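Uncharacterized protein Rv2277c (Mycobacterium tuberculosis, PDB 5VUG) probably hydrolyses phosphoric diesters with a TIM-barrel glycerophosphoryl diester phosphodiesterase domain. Local coordinates at residues Glu205-Val210 against Val254-Leu259; Cys237-Ser242 against Gly264-Leu269; Arg150-Ser155 against Gly199-Phe204. One frame throughout, in Å; residues are numbered along the deposited sequence.

Contact 1: Glu205-Val210 against Val254-Leu259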
loop_
_atom_site.group_PDB
_atom_site.type_symbol
_atom_site.label_atom_id
_atom_site.label_comp_id
_atom_site.label_asym_id
_atom_site.label_seq_id
_atom_site.Cartn_x
_atom_site.Cartn_y
_atom_site.Cartn_z
ATOM N N GLU A 205 13.687 -5.085 0.404
ATOM C CA GLU A 205 13.752 -5.341 1.840
ATOM C C GLU A 205 12.763 -6.423 2.261
ATOM O O GLU A 205 11.665 -6.543 1.712
ATOM C CB GLU A 205 13.403 -4.062 2.615
ATOM C CG GLU A 205 14.514 -3.028 2.723
ATOM C CD GLU A 205 14.755 -2.219 1.457
ATOM O OE1 GLU A 205 14.022 -2.376 0.462
ATOM O OE2 GLU A 205 15.707 -1.408 1.468
ATOM N N LEU A 206 13.159 -7.205 3.275
ATOM C CA LEU A 206 12.243 -8.165 3.891
ATOM C C LEU A 206 11.129 -7.471 4.661
ATOM O O LEU A 206 10.026 -8.023 4.782
ATOM C CB LEU A 206 13.003 -9.085 4.849
ATOM C CG LEU A 206 13.424 -10.464 4.349
ATOM C CD1 LEU A 206 14.141 -10.357 3.025
ATOM C CD2 LEU A 206 14.288 -11.170 5.399
ATOM N N HIS A 207 11.406 -6.287 5.211
ATOM C CA HIS A 207 10.428 -5.467 5.914
ATOM C C HIS A 207 10.601 -4.041 5.427
ATOM O O HIS A 207 11.719 -3.519 5.431
ATOM C CB HIS A 207 10.701 -5.465 7.415
ATOM C CG HIS A 207 10.952 -6.819 7.980
ATOM N ND1 HIS A 207 9.945 -7.613 8.482
ATOM C CD2 HIS A 207 12.098 -7.523 8.126
ATOM C CE1 HIS A 207 10.460 -8.750 8.912
ATOM N NE2 HIS A 207 11.765 -8.721 8.708
ATOM N N ARG A 208 9.503 -3.402 5.029
ATOM C CA ARG A 208 9.587 -2.070 4.442
ATOM C C ARG A 208 8.416 -1.223 4.908
ATOM O O ARG A 208 7.256 -1.590 4.693
ATOM C CB ARG A 208 9.606 -2.151 2.913
ATOM C CG ARG A 208 9.870 -0.806 2.232
ATOM C CD ARG A 208 11.313 -0.355 2.431
ATOM N NE ARG A 208 11.648 0.782 1.573
ATOM C CZ ARG A 208 12.023 1.982 2.007
ATOM N NH1 ARG A 208 12.132 2.229 3.309
ATOM N NH2 ARG A 208 12.305 2.939 1.132
ATOM N N ASP A 209 8.717 -0.074 5.515
ATOM C CA ASP A 209 7.667 0.886 5.842
ATOM C C ASP A 209 7.167 1.552 4.565
ATOM O O ASP A 209 7.957 2.080 3.775
ATOM C CB ASP A 209 8.208 1.971 6.770
ATOM C CG ASP A 209 8.464 1.473 8.165
ATOM O OD1 ASP A 209 7.800 0.505 8.592
ATOM O OD2 ASP A 209 9.329 2.064 8.839
ATOM N N VAL A 210 5.848 1.530 4.359
ATOM C CA VAL A 210 5.221 2.210 3.234
ATOM C C VAL A 210 4.011 2.984 3.738
ATOM O O VAL A 210 3.565 2.820 4.873
ATOM C CB VAL A 210 4.821 1.243 2.098
ATOM C CG1 VAL A 210 6.054 0.555 1.533
ATOM C CG2 VAL A 210 3.806 0.224 2.585
ATOM N N VAL A 254 18.738 -13.590 12.675
ATOM C CA VAL A 254 18.641 -14.994 12.293
ATOM C C VAL A 254 17.237 -15.320 11.803
ATOM O O VAL A 254 17.058 -16.162 10.922
ATOM C CB VAL A 254 19.117 -15.933 13.424
ATOM C CG1 VAL A 254 18.127 -15.940 14.580
ATOM C CG2 VAL A 254 19.318 -17.336 12.888
ATOM N N ASP A 255 16.221 -14.636 12.332
ATOM C CA ASP A 255 14.863 -14.858 11.853
ATOM C C ASP A 255 14.711 -14.409 10.407
ATOM O O ASP A 255 14.054 -15.085 9.604
ATOM C CB ASP A 255 13.891 -14.127 12.772
ATOM C CG ASP A 255 14.106 -14.492 14.222
ATOM O OD1 ASP A 255 13.718 -15.616 14.609
ATOM O OD2 ASP A 255 14.715 -13.682 14.958
ATOM N N ASP A 256 15.335 -13.286 10.053
ATOM C CA ASP A 256 15.372 -12.864 8.657
ATOM C C ASP A 256 16.036 -13.926 7.791
ATOM O O ASP A 256 15.540 -14.265 6.708
ATOM C CB ASP A 256 16.147 -11.554 8.528
ATOM C CG ASP A 256 15.458 -10.377 9.190
ATOM O OD1 ASP A 256 14.217 -10.407 9.379
ATOM O OD2 ASP A 256 16.175 -9.393 9.488
ATOM N N TYR A 257 17.190 -14.437 8.234
ATOM C CA TYR A 257 17.873 -15.468 7.458
ATOM C C TYR A 257 17.008 -16.712 7.298
ATOM O O TYR A 257 16.916 -17.271 6.201
ATOM C CB TYR A 257 19.222 -15.824 8.080
ATOM C CG TYR A 257 19.938 -16.897 7.292
ATOM C CD1 TYR A 257 20.547 -16.602 6.069
ATOM C CD2 TYR A 257 19.971 -18.211 7.743
ATOM C CE1 TYR A 257 21.180 -17.588 5.330
ATOM C CE2 TYR A 257 20.600 -19.195 7.025
ATOM C CZ TYR A 257 21.205 -18.886 5.823
ATOM O OH TYR A 257 21.829 -19.886 5.127
ATOM N N ARG A 258 16.353 -17.154 8.377
ATOM C CA ARG A 258 15.512 -18.343 8.289
ATOM C C ARG A 258 14.380 -18.159 7.290
ATOM O O ARG A 258 14.057 -19.085 6.532
ATOM C CB ARG A 258 14.954 -18.688 9.665
ATOM C CG ARG A 258 16.020 -19.206 10.584
ATOM C CD ARG A 258 15.511 -19.413 11.993
ATOM N NE ARG A 258 16.620 -19.788 12.855
ATOM C CZ ARG A 258 16.593 -19.749 14.181
ATOM N NH1 ARG A 258 15.498 -19.352 14.813
ATOM N NH2 ARG A 258 17.667 -20.113 14.870
ATOM N N LEU A 259 13.760 -16.977 7.277
ATOM C CA LEU A 259 12.713 -16.713 6.294
ATOM C C LEU A 259 13.266 -16.799 4.874
ATOM O O LEU A 259 12.703 -17.496 4.021
ATOM C CB LEU A 259 12.066 -15.354 6.562
ATOM C CG LEU A 259 11.064 -14.846 5.523
ATOM C CD1 LEU A 259 9.865 -15.789 5.390
ATOM C CD2 LEU A 259 10.609 -13.451 5.892
#

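Contact 2: Cys237-Ser242 against Gly264-Leu269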
loop_
_atom_site.group_PDB
_atom_site.type_symbol
_atom_site.label_atom_id
_atom_site.label_comp_id
_atom_site.label_asym_id
_atom_site.label_seq_id
_atom_site.Cartn_x
_atom_site.Cartn_y
_atom_site.Cartn_z
ATOM N N CYS A 237 6.469 -16.401 -8.165
ATOM C CA CYS A 237 6.070 -15.481 -9.230
ATOM C C CYS A 237 7.289 -14.910 -9.955
ATOM O O CYS A 237 7.343 -14.898 -11.192
ATOM C CB CYS A 237 5.186 -14.368 -8.658
ATOM S SG CYS A 237 5.090 -12.857 -9.657
ATOM N N PHE A 238 8.291 -14.449 -9.199
ATOM C CA PHE A 238 9.477 -13.868 -9.828
ATOM C C PHE A 238 10.269 -14.908 -10.613
ATOM O O PHE A 238 10.730 -14.633 -11.729
ATOM C CB PHE A 238 10.380 -13.221 -8.771
ATOM C CG PHE A 238 10.017 -11.795 -8.438
ATOM C CD1 PHE A 238 8.815 -11.496 -7.810
ATOM C CD2 PHE A 238 10.885 -10.753 -8.745
ATOM C CE1 PHE A 238 8.490 -10.178 -7.499
ATOM C CE2 PHE A 238 10.571 -9.438 -8.436
ATOM C CZ PHE A 238 9.372 -9.148 -7.819
ATOM N N ARG A 239 10.419 -16.114 -10.065
ATOM C CA ARG A 239 11.451 -17.027 -10.536
ATOM C C ARG A 239 10.971 -18.119 -11.477
ATOM O O ARG A 239 11.791 -18.655 -12.236
ATOM C CB ARG A 239 12.156 -17.681 -9.347
ATOM C CG ARG A 239 13.073 -16.725 -8.623
ATOM C CD ARG A 239 14.160 -17.494 -7.939
ATOM N NE ARG A 239 13.625 -18.206 -6.793
ATOM C CZ ARG A 239 14.082 -19.373 -6.365
ATOM N NH1 ARG A 239 13.534 -19.948 -5.303
ATOM N NH2 ARG A 239 15.076 -19.967 -7.015
ATOM N N SER A 240 9.694 -18.479 -11.449
ATOM C CA SER A 240 9.250 -19.668 -12.164
ATOM C C SER A 240 9.343 -19.452 -13.669
ATOM O O SER A 240 8.731 -18.523 -14.211
ATOM C CB SER A 240 7.822 -20.027 -11.765
ATOM O OG SER A 240 7.414 -21.197 -12.444
ATOM N N GLN A 241 10.115 -20.310 -14.338
ATOM C CA GLN A 241 10.269 -20.307 -15.792
ATOM C C GLN A 241 10.843 -18.999 -16.324
ATOM O O GLN A 241 10.667 -18.675 -17.501
ATOM C CB GLN A 241 8.960 -20.662 -16.513
ATOM C CG GLN A 241 8.344 -21.975 -16.060
ATOM C CD GLN A 241 9.320 -23.133 -16.142
ATOM O OE1 GLN A 241 9.969 -23.344 -17.167
ATOM N NE2 GLN A 241 9.437 -23.887 -15.052
ATOM N N SER A 242 11.539 -18.235 -15.484
ATOM C CA SER A 242 12.052 -16.941 -15.893
ATOM C C SER A 242 13.553 -16.794 -15.759
ATOM O O SER A 242 14.128 -15.926 -16.423
ATOM C CB SER A 242 11.410 -15.824 -15.063
ATOM O OG SER A 242 11.850 -15.908 -13.721
ATOM N N GLY A 264 13.561 -19.623 -0.232
ATOM C CA GLY A 264 14.439 -19.818 -1.368
ATOM C C GLY A 264 14.923 -18.559 -2.056
ATOM O O GLY A 264 15.116 -18.570 -3.278
ATOM N N LEU A 265 15.119 -17.463 -1.322
ATOM C CA LEU A 265 15.775 -16.309 -1.923
ATOM C C LEU A 265 17.164 -16.700 -2.416
ATOM O O LEU A 265 17.889 -17.451 -1.758
ATOM C CB LEU A 265 15.910 -15.175 -0.910
ATOM C CG LEU A 265 14.627 -14.548 -0.371
ATOM C CD1 LEU A 265 14.965 -13.347 0.513
ATOM C CD2 LEU A 265 13.687 -14.147 -1.502
ATOM N N ASP A 266 17.537 -16.176 -3.583
ATOM C CA ASP A 266 18.852 -16.474 -4.140
ATOM C C ASP A 266 19.966 -15.856 -3.312
ATOM O O ASP A 266 21.089 -16.382 -3.297
ATOM C CB ASP A 266 18.940 -15.979 -5.580
ATOM C CG ASP A 266 18.001 -16.719 -6.494
ATOM O OD1 ASP A 266 18.362 -17.819 -6.969
ATOM O OD2 ASP A 266 16.889 -16.215 -6.707
ATOM N N ALA A 267 19.686 -14.739 -2.637
ATOM C CA ALA A 267 20.722 -13.994 -1.940
ATOM C C ALA A 267 20.102 -13.199 -0.802
ATOM O O ALA A 267 18.913 -12.849 -0.835
ATOM C CB ALA A 267 21.425 -13.025 -2.905
ATOM N N VAL A 268 20.931 -12.913 0.208
ATOM C CA VAL A 268 20.586 -12.011 1.301
ATOM C C VAL A 268 21.675 -10.956 1.444
ATOM O O VAL A 268 22.870 -11.257 1.327
ATOM C CB VAL A 268 20.376 -12.750 2.641
ATOM C CG1 VAL A 268 19.148 -13.639 2.570
ATOM C CG2 VAL A 268 21.616 -13.575 3.033
ATOM N N LEU A 269 21.256 -9.718 1.694
ATOM C CA LEU A 269 22.163 -8.574 1.775
ATOM C C LEU A 269 22.377 -8.245 3.252
ATOM O O LEU A 269 21.438 -7.830 3.938
ATOM C CB LEU A 269 21.543 -7.394 1.027
ATOM C CG LEU A 269 22.382 -6.141 0.778
ATOM C CD1 LEU A 269 23.711 -6.482 0.108
ATOM C CD2 LEU A 269 21.598 -5.163 -0.103
#

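Contact 3: Arg150-Ser155 against Gly199-Phe204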
loop_
_atom_site.group_PDB
_atom_site.type_symbol
_atom_site.label_atom_id
_atom_site.label_comp_id
_atom_site.label_asym_id
_atom_site.label_seq_id
_atom_site.Cartn_x
_atom_site.Cartn_y
_atom_site.Cartn_z
ATOM N N ARG A 150 30.812 -10.076 -14.369
ATOM C CA ARG A 150 30.505 -10.486 -13.004
ATOM C C ARG A 150 29.908 -9.352 -12.183
ATOM O O ARG A 150 29.831 -9.463 -10.956
ATOM C CB ARG A 150 31.725 -11.093 -12.302
ATOM C CG ARG A 150 32.873 -10.121 -12.047
ATOM C CD ARG A 150 34.017 -10.887 -11.379
ATOM N NE ARG A 150 35.243 -10.108 -11.219
ATOM C CZ ARG A 150 35.657 -9.598 -10.059
ATOM N NH1 ARG A 150 34.934 -9.768 -8.957
ATOM N NH2 ARG A 150 36.792 -8.916 -10.000
ATOM N N SER A 151 29.458 -8.276 -12.831
ATOM C CA SER A 151 28.932 -7.110 -12.131
ATOM C C SER A 151 27.477 -6.861 -12.517
ATOM O O SER A 151 27.105 -6.980 -13.694
ATOM C CB SER A 151 29.780 -5.860 -12.431
ATOM O OG SER A 151 31.129 -6.060 -12.039
ATOM N N ILE A 152 26.663 -6.504 -11.518
ATOM C CA ILE A 152 25.240 -6.212 -11.686
ATOM C C ILE A 152 25.016 -4.775 -11.233
ATOM O O ILE A 152 25.293 -4.439 -10.078
ATOM C CB ILE A 152 24.375 -7.171 -10.850
ATOM C CG1 ILE A 152 24.647 -8.635 -11.225
ATOM C CG2 ILE A 152 22.878 -6.821 -10.972
ATOM C CD1 ILE A 152 24.262 -8.994 -12.647
ATOM N N VAL A 153 24.516 -3.928 -12.130
ATOM C CA VAL A 153 24.236 -2.536 -11.790
ATOM C C VAL A 153 22.850 -2.438 -11.171
ATOM O O VAL A 153 21.864 -2.899 -11.759
ATOM C CB VAL A 153 24.355 -1.633 -13.024
ATOM C CG1 VAL A 153 23.940 -0.207 -12.672
ATOM C CG2 VAL A 153 25.802 -1.682 -13.560
ATOM N N TYR A 154 22.774 -1.802 -9.999
ATOM C CA TYR A 154 21.533 -1.582 -9.273
ATOM C C TYR A 154 21.311 -0.089 -9.055
ATOM O O TYR A 154 22.265 0.674 -8.906
ATOM C CB TYR A 154 21.545 -2.282 -7.887
ATOM C CG TYR A 154 20.216 -2.099 -7.193
ATOM C CD1 TYR A 154 19.130 -2.908 -7.522
ATOM C CD2 TYR A 154 20.026 -1.093 -6.251
ATOM C CE1 TYR A 154 17.893 -2.719 -6.942
ATOM C CE2 TYR A 154 18.787 -0.891 -5.655
ATOM C CZ TYR A 154 17.727 -1.712 -5.996
ATOM O OH TYR A 154 16.497 -1.508 -5.408
ATOM N N SER A 155 20.039 0.324 -9.020
ATOM C CA SER A 155 19.668 1.649 -8.531
ATOM C C SER A 155 18.223 1.625 -8.049
ATOM O O SER A 155 17.391 0.894 -8.591
ATOM C CB SER A 155 19.829 2.729 -9.613
ATOM O OG SER A 155 19.517 4.027 -9.114
ATOM N N GLY A 199 15.895 -13.568 -16.585
ATOM C CA GLY A 199 17.306 -13.524 -16.287
ATOM C C GLY A 199 17.752 -12.427 -15.342
ATOM O O GLY A 199 18.925 -12.421 -14.946
ATOM N N LYS A 200 16.867 -11.516 -14.945
ATOM C CA LYS A 200 17.278 -10.327 -14.206
ATOM C C LYS A 200 17.341 -10.587 -12.709
ATOM O O LYS A 200 16.571 -11.386 -12.164
ATOM C CB LYS A 200 16.285 -9.187 -14.441
ATOM C CG LYS A 200 16.226 -8.706 -15.859
ATOM C CD LYS A 200 16.877 -7.370 -15.949
ATOM C CE LYS A 200 16.919 -6.861 -17.365
ATOM N NZ LYS A 200 18.087 -5.957 -17.521
ATOM N N TRP A 201 18.253 -9.877 -12.045
ATOM C CA TRP A 201 18.223 -9.752 -10.593
ATOM C C TRP A 201 17.159 -8.746 -10.174
ATOM O O TRP A 201 16.961 -7.712 -10.824
ATOM C CB TRP A 201 19.573 -9.252 -10.068
ATOM C CG TRP A 201 20.572 -10.331 -9.812
ATOM C CD1 TRP A 201 21.583 -10.720 -10.638
ATOM C CD2 TRP A 201 20.655 -11.166 -8.650
ATOM N NE1 TRP A 201 22.292 -11.754 -10.067
ATOM C CE2 TRP A 201 21.745 -12.043 -8.844
ATOM C CE3 TRP A 201 19.911 -11.263 -7.461
ATOM C CZ2 TRP A 201 22.114 -13.002 -7.896
ATOM C CZ3 TRP A 201 20.277 -12.225 -6.521
ATOM C CH2 TRP A 201 21.367 -13.081 -6.744
ATOM N N ALA A 202 16.483 -9.048 -9.069
ATOM C CA ALA A 202 15.585 -8.110 -8.411
ATOM C C ALA A 202 15.836 -8.202 -6.916
ATOM O O ALA A 202 16.252 -9.250 -6.419
ATOM C CB ALA A 202 14.118 -8.447 -8.685
ATOM N N GLY A 203 15.592 -7.103 -6.199
ATOM C CA GLY A 203 15.787 -7.092 -4.761
ATOM C C GLY A 203 14.806 -6.179 -4.055
ATOM O O GLY A 203 14.259 -5.246 -4.645
ATOM N N PHE A 204 14.567 -6.476 -2.776
ATOM C CA PHE A 204 13.718 -5.624 -1.954
ATOM C C PHE A 204 13.908 -6.039 -0.507
ATOM O O PHE A 204 14.238 -7.194 -0.234
ATOM C CB PHE A 204 12.234 -5.750 -2.328
ATOM C CG PHE A 204 11.452 -4.489 -2.112
ATOM C CD1 PHE A 204 11.519 -3.453 -3.030
ATOM C CD2 PHE A 204 10.641 -4.340 -0.999
ATOM C CE1 PHE A 204 10.794 -2.285 -2.837
ATOM C CE2 PHE A 204 9.910 -3.171 -0.798
ATOM C CZ PHE A 204 9.990 -2.145 -1.723
HETATM O O HOH W 1 14.604 -3.139 -6.314
#

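Contact 1: Glu205-Val210 against Val254-Leu259
Where the barrel strand 201-205 gives way to the hairpin strand 208-215, Leu-206 and His-207 lean on the first turns of the outer helix 254-263, meeting Asp-256 and Leu-259. The polar link is a His-carboxylate hydrogen bond: His-207 NE2 donates to Asp-256 OD1 over 3.1 Å, with an N-H...O angle of 159°. The oxygen lies at the edge of the imidazole, nearly in its plane, so the donor is well aimed from the ring side. On the acid side the bond arrives on the syn side of OD1 but 32° out of the carboxylate plane; ring and carboxylate are turned 48° from each other. With CG anti to its carbonyl carbon, the His-207 ring swings toward the helix, although its CB does not lead straight there. Asp-256 is held from a second direction: OD2 accepts a hydrogen bond from the backbone N of Lys-252, just before the helix, which would fix the rotation of the carboxylate.

Beside this bond, the CD2 methyl of Leu-206 packs 3.7 Å from Asp-256 CB and 3.6 Å from the backbone Asp-256 O. The same CD2 also comes within 4.4 Å of Leu-259 CD2, a looser apolar touch, with Leu-259 three residues after Asp-256 and so on the same side of the helix. The Leu-206 backbone is hydrogen-bonded to Phe-249 of strand 245-249, and Arg-208 forms a salt bridge with Glu-214 of the second subunit. The contact thus ties the end of one TIM-barrel strand to the helix of a neighbouring beta-alpha-beta crossover, 245-249 to 267-270.

Contact 2: Cys237-Ser242 against Gly264-Leu269
Arg-239, the last residue of helix 232-239, and Asp-266 run past each other in opposite directions, and their flat groups stand almost perpendicular, with guanidinium and carboxylate planes 89° apart. The carboxylate meets the flank of the arginine chain, its OD2 placed obliquely to the guanidinium. Asp-266 OD2 comes closest to the CD methylene of Arg-239, at 3.3 Å, while Arg-239 NE is 3.8 Å from the same OD2. This makes a long salt bridge that acts through charge alone, since the oxygen lies well out of the guanidinium plane and no N-H points at it. The arginine chain bends about CG-CD (chi3 -72°), which brings CD and NE alongside the carboxylate and the guanidinium under Gly-264 O.

That backbone oxygen sits over one face of the guanidinium. Arg-239 NH1 is 2.9 Å from Gly-264 O and CZ is 3.4 Å away, yet the angle is too poor for a hydrogen bond; the carbonyl dipole probably still favours the positive charge. Gly-264 itself closes helix 254-263 with a Schellman motif, and its positive phi (80°) suits glycine.

Asp-266 OD2 has a firmer partner in the backbone N of Val-246, which holds the acid beside strand 245-249. The contact lies at the protein surface, joining the end of helix 232-239 to the short connection between helix 254-263 and strand 267-270, with strand 245-249 alongside.

Contact 3: Arg150-Ser155 against Gly199-Phe204
Ile-152 and Trp-201 make the apolar part of this buried contact, their side chains crossing at about a right angle. The isoleucine addresses the pyrrole part of the indole: CG1 and CD1 of Ile-152 each lie 3.8 Å from Trp-201 CD1, and Ile-152 CG2 adds a longer touch. CD1 shares in the contact because chi2 of -64° folds it back rather than extending the chain. The approach to the indole is oblique, and Phe-123 meets the same tryptophan edge-to-face.

Strands 151-154 and 201-205 are not paired with each other; their side chains meet inside the TIM barrel. Tyr-154 ends its strand and so lies at the C-terminal end of the barrel, where TIM-barrel active sites generally lie; a bound glycerol about 4 Å from its side chain is consistent with a pocket there.

In the polar part, water 1 bridges the 4.4 Å between Tyr-154 OH and Gly-203 O. It donates to Gly-203 O over 2.7 Å and is hydrogen-bonded to Tyr-154 OH, in the plane of the tyrosine ring at its edge. The hydroxyl is bonded both to the water and to Arg-176 NH1. Phe-249 packs edge-to-face with the Tyr-154 ring.

How the contacts relate
Contacts 2 and 3 are the closest pair, their centres 12 Å apart, and both reach the same sheet. Trp-201 CH2 packs 3.8 Å from Ala-267 CB, and Ser-242 O probably accepts a hydrogen bond from Gly-199 N at 3.0 Å. Contact 1, centred 15 Å from contact 2, touches it through Leu-206 CD1 and Leu-265 CD1, 4.0 Å apart. It follows contact 3 directly along the chain, though their centres are 19 Å apart. The glycerol beside Tyr-154 of contact 3 probably marks the pocket at the C-terminal strand ends; Leu-206 of contact 1 is about 11 Å from a bound glycerol. The Trp-201 side chain is about 8 Å, and that of Asp-266 about 12 Å, from a bound calcium ion.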